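PDB 4US5: luciferase-like monooxygenase from Streptomyces bottropensis, which probably works as a monooxygenase, placing one atom of molecular oxygen in a substrate, as its flavin-using, luciferase-like relatives do. Local coordinates for residues B[233-236]-B[237-241]; B[243-246]-B[247-251]; B[261-264]-B[265-269]; B[274-277]-B[278-281]. All coordinates share one frame; numbering follows the deposited sequence.

From the N terminus, contacts 1 and 2 follow each other on helix 233-251, contact 3 lies on helix 261-268, and contact 4 lies in the loop that leads on to strand 286-289. Each is a local contact within one continuous stretch, so none encloses a long loop, and along the chain they run in series without nesting or crossing. Contact 3 packs against contacts 1 and 2 alike: Asp262 meets Arg238 of contact 1 in a salt bridge, and Met268 packs on Leu245 and Arg248 of contact 2. Contact 4 returns to the same helix, where Asp274 pairs with Arg244 and Leu276 touches Tyr240 and His247.

Contact 1: B[233-236]-B[237-241]; sequences DAEA and QRVYA
Asp233, Ala234, Glu235 and Ala236 give their carbonyls to the amides of Gln237, Arg238, Val239 and Tyr240, four successive i to i+4 hydrogen bonds of an alpha-helix, the longest being Arg238 N to Ala234 O at 3.2 Å. Glu235 and Arg238 lie side by side and point the same way, an i to i+3 pair joined by a salt bridge of 2.9 Å between Glu235 OE2 and Arg238 NH1. This bond is bent, with 132° at the hydrogen; NH1 comes to the syn side of OE2, somewhat out of the carboxylate plane, and the two flat groups are turned 24° apart. Glu235 reaches its partner because the chain bends at chi2 (56°), which also sets OE1 3.7 Å from Arg238 CD, whereas the arginine is extended from CG to NE. These are the opening turns of helix 233-251, which follows strand 221-229 of the parallel sheet in a TIM-barrel-type fold. Arg238 NE has a second acid, Asp262 on helix 261-268, so Glu235 and Asp262 both hold the guanidinium, with Asp321 a longer, weak partner of NH1. An alanine in place of Glu235 removes the local acid and would probably let NH1 of Arg238 shift, with Asp262 still holding NE. Toward the sheet the packing is apolar: Ala236 and Tyr240 touch Val288, and Val239 meets Cys228. Val239 CG2 lies 3.4 Å from Glu235 O, and Tyr240 CB is 3.3 Å from Ala236 O.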
loop_
_atom_site.group_PDB
_atom_site.type_symbol
_atom_site.label_atom_id
_atom_site.label_comp_id
_atom_site.label_asym_id
_atom_site.label_seq_id
_atom_site.Cartn_x
_atom_site.Cartn_y
_atom_site.Cartn_z
ATOM N N ASP B 233 -21.556 32.462 -9.363
ATOM C CA ASP B 233 -21.410 31.863 -10.671
ATOM C C ASP B 233 -20.163 32.372 -11.387
ATOM O O ASP B 233 -19.479 31.605 -12.045
ATOM C CB ASP B 233 -22.670 32.101 -11.556
ATOM C CG ASP B 233 -23.932 31.257 -11.107
ATOM O OD1 ASP B 233 -23.813 30.051 -10.732
ATOM O OD2 ASP B 233 -25.072 31.812 -11.178
ATOM N N ALA B 234 -19.859 33.670 -11.247
ATOM C CA ALA B 234 -18.704 34.244 -11.923
ATOM C C ALA B 234 -17.400 33.636 -11.372
ATOM O O ALA B 234 -16.478 33.370 -12.124
ATOM C CB ALA B 234 -18.660 35.759 -11.754
ATOM N N GLU B 235 -17.298 33.523 -10.061
ATOM C CA GLU B 235 -16.086 32.952 -9.469
ATOM C C GLU B 235 -15.989 31.448 -9.865
ATOM O O GLU B 235 -14.915 30.952 -10.173
ATOM C CB GLU B 235 -16.062 33.126 -7.961
ATOM C CG GLU B 235 -14.761 32.624 -7.308
ATOM C CD GLU B 235 -13.464 33.255 -7.868
ATOM O OE1 GLU B 235 -13.465 34.390 -8.402
ATOM O OE2 GLU B 235 -12.408 32.622 -7.700
ATOM N N ALA B 236 -17.115 30.758 -9.866
ATOM C CA ALA B 236 -17.116 29.335 -10.293
ATOM C C ALA B 236 -16.603 29.221 -11.709
ATOM O O ALA B 236 -15.832 28.293 -12.022
ATOM C CB ALA B 236 -18.502 28.733 -10.194
ATOM N N GLN B 237 -17.034 30.130 -12.608
ATOM C CA GLN B 237 -16.588 30.044 -14.015
ATOM C C GLN B 237 -15.102 30.271 -14.141
ATOM O O GLN B 237 -14.438 29.636 -14.954
ATOM C CB GLN B 237 -17.333 31.050 -14.907
ATOM C CG GLN B 237 -18.774 30.639 -15.208
ATOM C CD GLN B 237 -18.864 29.318 -15.940
ATOM O OE1 GLN B 237 -18.094 29.048 -16.870
ATOM N NE2 GLN B 237 -19.783 28.497 -15.531
ATOM N N ARG B 238 -14.566 31.177 -13.332
ATOM C CA ARG B 238 -13.136 31.426 -13.316
ATOM C C ARG B 238 -12.367 30.136 -12.901
ATOM O O ARG B 238 -11.425 29.721 -13.582
ATOM C CB ARG B 238 -12.787 32.551 -12.357
ATOM C CG ARG B 238 -11.292 32.773 -12.140
ATOM C CD ARG B 238 -10.996 33.790 -11.038
ATOM N NE ARG B 238 -9.582 33.673 -10.640
ATOM C CZ ARG B 238 -9.092 32.838 -9.729
ATOM N NH1 ARG B 238 -9.883 32.099 -8.966
ATOM N NH2 ARG B 238 -7.783 32.807 -9.523
ATOM N N VAL B 239 -12.787 29.534 -11.803
ATOM C CA VAL B 239 -12.125 28.286 -11.304
ATOM C C VAL B 239 -12.257 27.142 -12.373
ATOM O O VAL B 239 -11.314 26.373 -12.607
ATOM C CB VAL B 239 -12.693 27.861 -9.924
ATOM C CG1 VAL B 239 -12.044 26.559 -9.447
ATOM C CG2 VAL B 239 -12.472 28.961 -8.899
ATOM N N TYR B 240 -13.392 27.097 -13.068
ATOM C CA TYR B 240 -13.673 26.094 -14.098
ATOM C C TYR B 240 -12.827 26.243 -15.365
ATOM O O TYR B 240 -12.647 25.296 -16.096
ATOM C CB TYR B 240 -15.168 26.202 -14.484
ATOM C CG TYR B 240 -15.657 25.246 -15.511
ATOM C CD1 TYR B 240 -15.412 23.872 -15.413
ATOM C CD2 TYR B 240 -16.468 25.694 -16.567
ATOM C CE1 TYR B 240 -15.907 22.983 -16.353
ATOM C CE2 TYR B 240 -16.997 24.799 -17.495
ATOM C CZ TYR B 240 -16.717 23.460 -17.381
ATOM O OH TYR B 240 -17.216 22.599 -18.327
ATOM N N ALA B 241 -12.292 27.430 -15.596
ATOM C CA ALA B 241 -11.513 27.695 -16.796
ATOM C C ALA B 241 -10.297 26.769 -16.932
ATOM O O ALA B 241 -9.929 26.366 -18.030
ATOM C CB ALA B 241 -11.081 29.150 -16.816
#

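Contact 2: B[243-246]-B[247-251]; sequences HRLF and HRRMS
His247 grips His243 O twice, through its backbone N at 3.0 Å and, weakly, through ND1 at 3.4 Å. The oxygen lies at the edge of the His247 ring, in its plane, so the second bond may help fix the ring's rotation. Arg248, Arg249 and Met250 continue the helix with i to i+4 bonds to Arg244, Leu245 and Phe246. Beyond the backbone, the guanidinium of Arg248 is held by the carbonyls of Pro273, Glu267 and Lys270, while Arg244 pairs with Asp274. The side chains of His243 and His247 point the same way and their rings meet obliquely, centroids 5.3 Å apart and planes at 52°, and Tyr286 stacks on His243. Leu245 CD2 sits over one face of the Arg249 guanidinium, 3.9 Å from NE. Elsewhere Met250, a selenomethionine, has CG beside its backbone N (chi1 -65°), which lays CG over the Phe246 ring, a CH-pi contact 3.9 Å from its centroid. SE lies obliquely on the same side of the ring, 4.5 Å from the centroid, a Met-aromatic contact; Phe53 meets Phe246 edge-to-face. Three neutral carbonyls around Arg248 probably help its buried guanidinium keep its charge without an acid among these partners.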
loop_
_atom_site.group_PDB
_atom_site.type_symbol
_atom_site.label_atom_id
_atom_site.label_comp_id
_atom_site.label_asym_id
_atom_site.label_seq_id
_atom_site.Cartn_x
_atom_site.Cartn_y
_atom_site.Cartn_z
ATOM N N HIS B 243 -10.204 23.652 -16.164
ATOM C CA HIS B 243 -10.657 22.416 -16.747
ATOM C C HIS B 243 -10.950 22.567 -18.245
ATOM O O HIS B 243 -10.683 21.669 -19.041
ATOM C CB HIS B 243 -11.894 21.946 -16.017
ATOM C CG HIS B 243 -12.056 20.472 -16.028
ATOM N ND1 HIS B 243 -12.974 19.833 -15.243
ATOM C CD2 HIS B 243 -11.389 19.504 -16.696
ATOM C CE1 HIS B 243 -12.885 18.530 -15.444
ATOM N NE2 HIS B 243 -11.899 18.306 -16.286
ATOM N N ARG B 244 -11.588 23.677 -18.585
ATOM C CA ARG B 244 -11.905 23.974 -19.953
ATOM C C ARG B 244 -10.623 23.969 -20.805
ATOM O O ARG B 244 -10.597 23.374 -21.895
ATOM C CB ARG B 244 -12.607 25.314 -20.040
ATOM C CG ARG B 244 -13.992 25.335 -19.443
ATOM C CD ARG B 244 -14.586 26.726 -19.468
ATOM N NE ARG B 244 -14.820 27.157 -20.841
ATOM C CZ ARG B 244 -14.723 28.407 -21.271
ATOM N NH1 ARG B 244 -14.415 29.391 -20.447
ATOM N NH2 ARG B 244 -14.921 28.667 -22.576
ATOM N N LEU B 245 -9.598 24.657 -20.319
ATOM C CA LEU B 245 -8.314 24.773 -21.068
ATOM C C LEU B 245 -7.598 23.442 -21.108
ATOM O O LEU B 245 -7.007 23.092 -22.117
ATOM C CB LEU B 245 -7.412 25.832 -20.445
ATOM C CG LEU B 245 -6.026 26.026 -21.096
ATOM C CD1 LEU B 245 -6.176 26.348 -22.572
ATOM C CD2 LEU B 245 -5.243 27.115 -20.379
ATOM N N PHE B 246 -7.712 22.657 -20.025
ATOM C CA PHE B 246 -7.113 21.321 -20.027
ATOM C C PHE B 246 -7.715 20.514 -21.155
ATOM O O PHE B 246 -7.000 19.837 -21.896
ATOM C CB PHE B 246 -7.308 20.615 -18.662
ATOM C CG PHE B 246 -6.639 19.263 -18.560
ATOM C CD1 PHE B 246 -5.283 19.150 -18.346
ATOM C CD2 PHE B 246 -7.396 18.104 -18.682
ATOM C CE1 PHE B 246 -4.664 17.909 -18.261
ATOM C CE2 PHE B 246 -6.801 16.852 -18.595
ATOM C CZ PHE B 246 -5.435 16.750 -18.368
ATOM N N HIS B 247 -9.019 20.642 -21.367
ATOM C CA HIS B 247 -9.633 19.916 -22.476
ATOM C C HIS B 247 -9.219 20.425 -23.858
ATOM O O HIS B 247 -9.050 19.640 -24.763
ATOM C CB HIS B 247 -11.156 19.924 -22.390
ATOM C CG HIS B 247 -11.705 18.746 -21.678
ATOM N ND1 HIS B 247 -11.723 18.667 -20.303
ATOM C CD2 HIS B 247 -12.196 17.571 -22.133
ATOM C CE1 HIS B 247 -12.207 17.496 -19.941
ATOM N NE2 HIS B 247 -12.545 16.833 -21.033
ATOM N N ARG B 248 -9.138 21.741 -24.016
ATOM C CA ARG B 248 -8.678 22.325 -25.295
ATOM C C ARG B 248 -7.315 21.751 -25.614
ATOM O O ARG B 248 -7.057 21.299 -26.739
ATOM C CB ARG B 248 -8.597 23.857 -25.214
ATOM C CG ARG B 248 -7.840 24.478 -26.385
ATOM C CD ARG B 248 -7.739 25.989 -26.280
ATOM N NE ARG B 248 -8.993 26.661 -26.628
ATOM C CZ ARG B 248 -9.153 27.979 -26.632
ATOM N NH1 ARG B 248 -8.147 28.784 -26.328
ATOM N NH2 ARG B 248 -10.312 28.498 -26.973
ATOM N N ARG B 249 -6.445 21.768 -24.609
ATOM C CA ARG B 249 -5.071 21.367 -24.802
ATOM C C ARG B 249 -4.962 19.892 -25.117
ATOM O O ARG B 249 -4.266 19.506 -26.028
ATOM C CB ARG B 249 -4.248 21.691 -23.550
ATOM C CG ARG B 249 -3.920 23.153 -23.388
ATOM C CD ARG B 249 -3.115 23.321 -22.115
ATOM N NE ARG B 249 -2.640 24.663 -21.893
ATOM C CZ ARG B 249 -1.901 25.010 -20.846
ATOM N NH1 ARG B 249 -1.642 24.115 -19.874
ATOM N NH2 ARG B 249 -1.484 26.243 -20.719
HETATM N N MSE B 250 -5.703 19.071 -24.385
HETATM C CA MSE B 250 -5.666 17.630 -24.637
HETATM C C MSE B 250 -6.188 17.314 -26.026
HETATM O O MSE B 250 -5.678 16.407 -26.685
HETATM C CB MSE B 250 -6.460 16.857 -23.590
HETATM C CG MSE B 250 -5.855 16.961 -22.180
HETATM SE SE MSE B 250 -4.157 15.972 -21.999
HETATM C CE MSE B 250 -4.848 14.111 -21.900
ATOM N N SER B 251 -7.183 18.057 -26.498
ATOM C CA SER B 251 -7.734 17.802 -27.835
ATOM C C SER B 251 -6.701 18.087 -28.922
ATOM O O SER B 251 -6.821 17.594 -30.031
ATOM C CB SER B 251 -9.019 18.621 -28.096
ATOM O OG SER B 251 -8.770 20.002 -28.288
#

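Contact 3: B[261-264]-B[265-269]; sequences ADLA and VAEMD
Leu263 sets its CG opposite the backbone N (chi1 -177°), and Glu267 places its CG beside its own N (chi1 -72°), torsions that bring the two side chains alongside each other, pointing the same way. They form an i to i+4 pair on helix 261-268, a short alpha-helix of two turns that packs against helix 233-251 in this TIM-barrel-type enzyme. The touch is made by one branch alone: Leu263 CD2 lies 3.8 Å from Glu267 CG, the aliphatic part of the acid. Glu267 then bends at chi2 and sends OE2 to Lys270, three residues on, with which it forms a salt bridge. Beneath this pair the backbone is regular. Val265, Ala266, Glu267 and Met268 donate to the carbonyls of Ala261, Asp262, Leu263 and Ala264; the shortest bond is Val265 N to Ala261 O at 2.8 Å, and the straightest, Ala266 N to Asp262 O, has 174° at the hydrogen. Ala264 and Val265 both touch Ala241 of helix 233-251; alanines on both helices are consistent with a close approach there. Leu263 reaches Leu245 of that helix as well. Met268, present as selenomethionine, is bent at chi2 and chi3 and carries its end away from the first turn to meet Arg248. Its CG nevertheless stays 3.3 Å from Ala264 O, the same distance at which the Val265 CG2 methyl rests beside Ala261 O.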
loop_
_atom_site.group_PDB
_atom_site.type_symbol
_atom_site.label_atom_id
_atom_site.label_comp_id
_atom_site.label_asym_id
_atom_site.label_seq_id
_atom_site.Cartn_x
_atom_site.Cartn_y
_atom_site.Cartn_z
ATOM N N ALA B 261 -6.022 29.183 -13.069
ATOM C CA ALA B 261 -7.332 29.673 -13.459
ATOM C C ALA B 261 -7.259 30.954 -14.302
ATOM O O ALA B 261 -7.915 31.062 -15.334
ATOM C CB ALA B 261 -8.202 29.892 -12.220
ATOM N N ASP B 262 -6.511 31.937 -13.833
ATOM C CA ASP B 262 -6.493 33.261 -14.504
ATOM C C ASP B 262 -5.896 33.172 -15.900
ATOM O O ASP B 262 -6.468 33.683 -16.864
ATOM C CB ASP B 262 -5.788 34.295 -13.638
ATOM C CG ASP B 262 -6.601 34.665 -12.403
ATOM O OD1 ASP B 262 -7.843 34.748 -12.506
ATOM O OD2 ASP B 262 -6.006 34.883 -11.340
ATOM N N LEU B 263 -4.811 32.442 -16.028
ATOM C CA LEU B 263 -4.252 32.136 -17.341
ATOM C C LEU B 263 -5.270 31.426 -18.221
ATOM O O LEU B 263 -5.417 31.732 -19.417
ATOM C CB LEU B 263 -3.029 31.243 -17.192
ATOM C CG LEU B 263 -2.231 30.848 -18.457
ATOM C CD1 LEU B 263 -0.780 30.495 -18.118
ATOM C CD2 LEU B 263 -2.860 29.686 -19.209
ATOM N N ALA B 264 -5.956 30.441 -17.649
ATOM C CA ALA B 264 -6.957 29.704 -18.410
ATOM C C ALA B 264 -8.113 30.595 -18.871
ATOM O O ALA B 264 -8.613 30.427 -19.969
ATOM C CB ALA B 264 -7.481 28.508 -17.591
ATOM N N VAL B 265 -8.546 31.521 -18.032
ATOM C CA VAL B 265 -9.642 32.428 -18.398
ATOM C C VAL B 265 -9.246 33.193 -19.662
ATOM O O VAL B 265 -9.987 33.185 -20.662
ATOM C CB VAL B 265 -9.990 33.407 -17.266
ATOM C CG1 VAL B 265 -10.912 34.545 -17.769
ATOM C CG2 VAL B 265 -10.679 32.674 -16.124
ATOM N N ALA B 266 -8.043 33.769 -19.637
ATOM C CA ALA B 266 -7.483 34.506 -20.780
ATOM C C ALA B 266 -7.408 33.665 -22.034
ATOM O O ALA B 266 -7.868 34.095 -23.098
ATOM C CB ALA B 266 -6.102 35.055 -20.428
ATOM N N GLU B 267 -6.862 32.456 -21.926
ATOM C CA GLU B 267 -6.798 31.553 -23.080
ATOM C C GLU B 267 -8.154 31.203 -23.667
ATOM O O GLU B 267 -8.303 31.119 -24.889
ATOM C CB GLU B 267 -6.046 30.253 -22.741
ATOM C CG GLU B 267 -4.547 30.412 -22.585
ATOM C CD GLU B 267 -3.904 30.952 -23.860
ATOM O OE1 GLU B 267 -3.894 30.229 -24.883
ATOM O OE2 GLU B 267 -3.475 32.122 -23.842
HETATM N N MSE B 268 -9.141 30.919 -22.809
HETATM C CA MSE B 268 -10.416 30.429 -23.319
HETATM C C MSE B 268 -11.215 31.554 -23.941
HETATM O O MSE B 268 -12.153 31.294 -24.669
HETATM C CB MSE B 268 -11.225 29.739 -22.233
HETATM C CG MSE B 268 -10.514 28.459 -21.764
HETATM SE SE MSE B 268 -10.096 27.174 -23.165
HETATM C CE MSE B 268 -11.882 26.864 -23.920
ATOM N N ASP B 269 -10.854 32.802 -23.648
ATOM C CA ASP B 269 -11.466 33.953 -24.335
ATOM C C ASP B 269 -10.968 34.096 -25.782
ATOM O O ASP B 269 -11.565 34.833 -26.569
ATOM C CB ASP B 269 -11.224 35.262 -23.557
ATOM C CG ASP B 269 -12.137 35.412 -22.335
ATOM O OD1 ASP B 269 -13.186 34.754 -22.283
ATOM O OD2 ASP B 269 -11.779 36.169 -21.418
#

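Contact 4: B[274-277]-B[278-281]; sequences DPLA and EESF
Glu279 OE2 is linked to Leu276 O through one water, which donates to both, at 2.6 Å from OE2 and 2.7 Å from Leu276 O. The same carboxylate oxygen meets Arg285 NE in a salt bridge, so OE2 is gripped by a water and a guanidinium. Glu279 CG lies between its backbone N and carbonyl carbon (chi1 58°), and the extended chain then runs alongside Leu276, whose CD2 is 3.7 Å from OE2. Replacing Glu279 by an alanine would probably leave Arg285 without this acid and take away one of the two acceptors of the bridging water. Glu278 closes the turn from the other end: its OE2 accepts from Asp274 N at 2.9 Å in a nearly straight bond, the N-H coming from above the carboxylate plane. Its own backbone N bonds weakly to both Asp274 O and Pro275 O. Leu276 also packs on Tyr240 and His247 of helix 233-251, and Asp274 OD2 reaches Arg244 there, tying the loop to that helix. Asp274 OD1 accepts from Ala277 N at 3.2 Å, again from above the plane, which, with the weak backbone bonds to Asp274 O, fits an Asx motif at a helix-like turn.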
loop_
_atom_site.group_PDB
_atom_site.type_symbol
_atom_site.label_atom_id
_atom_site.label_comp_id
_atom_site.label_asym_id
_atom_site.label_seq_id
_atom_site.Cartn_x
_atom_site.Cartn_y
_atom_site.Cartn_z
ATOM N N ASP B 274 -13.083 24.251 -28.056
ATOM C CA ASP B 274 -13.724 24.199 -26.742
ATOM C C ASP B 274 -14.601 22.939 -26.736
ATOM O O ASP B 274 -15.824 23.028 -26.909
ATOM C CB ASP B 274 -14.524 25.474 -26.503
ATOM C CG ASP B 274 -14.952 25.641 -25.055
ATOM O OD1 ASP B 274 -14.982 24.632 -24.312
ATOM O OD2 ASP B 274 -15.241 26.779 -24.669
ATOM N N PRO B 275 -13.966 21.762 -26.618
ATOM C CA PRO B 275 -14.682 20.497 -26.618
ATOM C C PRO B 275 -15.848 20.475 -25.629
ATOM O O PRO B 275 -16.891 19.915 -25.948
ATOM C CB PRO B 275 -13.625 19.473 -26.188
ATOM C CG PRO B 275 -12.328 20.101 -26.481
ATOM C CD PRO B 275 -12.521 21.576 -26.376
ATOM N N LEU B 276 -15.695 21.108 -24.473
ATOM C CA LEU B 276 -16.761 21.069 -23.469
ATOM C C LEU B 276 -17.991 21.900 -23.907
ATOM O O LEU B 276 -19.129 21.567 -23.570
ATOM C CB LEU B 276 -16.257 21.552 -22.123
ATOM C CG LEU B 276 -15.102 20.745 -21.550
ATOM C CD1 LEU B 276 -14.642 21.357 -20.244
ATOM C CD2 LEU B 276 -15.504 19.284 -21.376
ATOM N N ALA B 277 -17.754 22.970 -24.640
ATOM C CA ALA B 277 -18.855 23.811 -25.151
ATOM C C ALA B 277 -19.545 23.148 -26.346
ATOM O O ALA B 277 -20.693 23.425 -26.620
ATOM C CB ALA B 277 -18.327 25.181 -25.549
ATOM N N GLU B 278 -18.812 22.306 -27.071
ATOM C CA GLU B 278 -19.244 21.777 -28.378
ATOM C C GLU B 278 -20.037 20.472 -28.224
ATOM O O GLU B 278 -20.449 19.879 -29.217
ATOM C CB GLU B 278 -18.013 21.549 -29.318
ATOM C CG GLU B 278 -17.242 22.827 -29.681
ATOM C CD GLU B 278 -15.741 22.620 -29.993
ATOM O OE1 GLU B 278 -15.301 21.457 -30.136
ATOM O OE2 GLU B 278 -14.990 23.643 -30.085
ATOM N N GLU B 279 -20.236 20.007 -26.986
ATOM C CA GLU B 279 -20.948 18.769 -26.768
ATOM C C GLU B 279 -22.185 19.092 -25.953
ATOM O O GLU B 279 -22.279 20.159 -25.355
ATOM C CB GLU B 279 -20.064 17.733 -26.062
ATOM C CG GLU B 279 -19.533 18.230 -24.725
ATOM C CD GLU B 279 -18.681 17.198 -23.996
ATOM O OE1 GLU B 279 -18.323 16.167 -24.594
ATOM O OE2 GLU B 279 -18.381 17.429 -22.805
ATOM N N SER B 280 -23.148 18.183 -25.989
ATOM C CA SER B 280 -24.411 18.398 -25.316
ATOM C C SER B 280 -25.041 17.087 -24.839
ATOM O O SER B 280 -25.181 16.137 -25.586
ATOM C CB SER B 280 -25.381 19.126 -26.263
ATOM O OG SER B 280 -26.134 20.079 -25.554
ATOM N N PHE B 281 -25.426 17.064 -23.577
ATOM C CA PHE B 281 -26.036 15.901 -22.975
ATOM C C PHE B 281 -27.243 16.382 -22.181
ATOM O O PHE B 281 -27.457 17.571 -22.005
ATOM C CB PHE B 281 -25.034 15.193 -22.049
ATOM C CG PHE B 281 -23.698 14.931 -22.693
ATOM C CD1 PHE B 281 -23.557 13.921 -23.635
ATOM C CD2 PHE B 281 -22.603 15.757 -22.422
ATOM C CE1 PHE B 281 -22.348 13.692 -24.261
ATOM C CE2 PHE B 281 -21.382 15.511 -23.029
ATOM C CZ PHE B 281 -21.250 14.469 -23.939
HETATM O O HOH W 1 -19.281 19.592 -21.703
#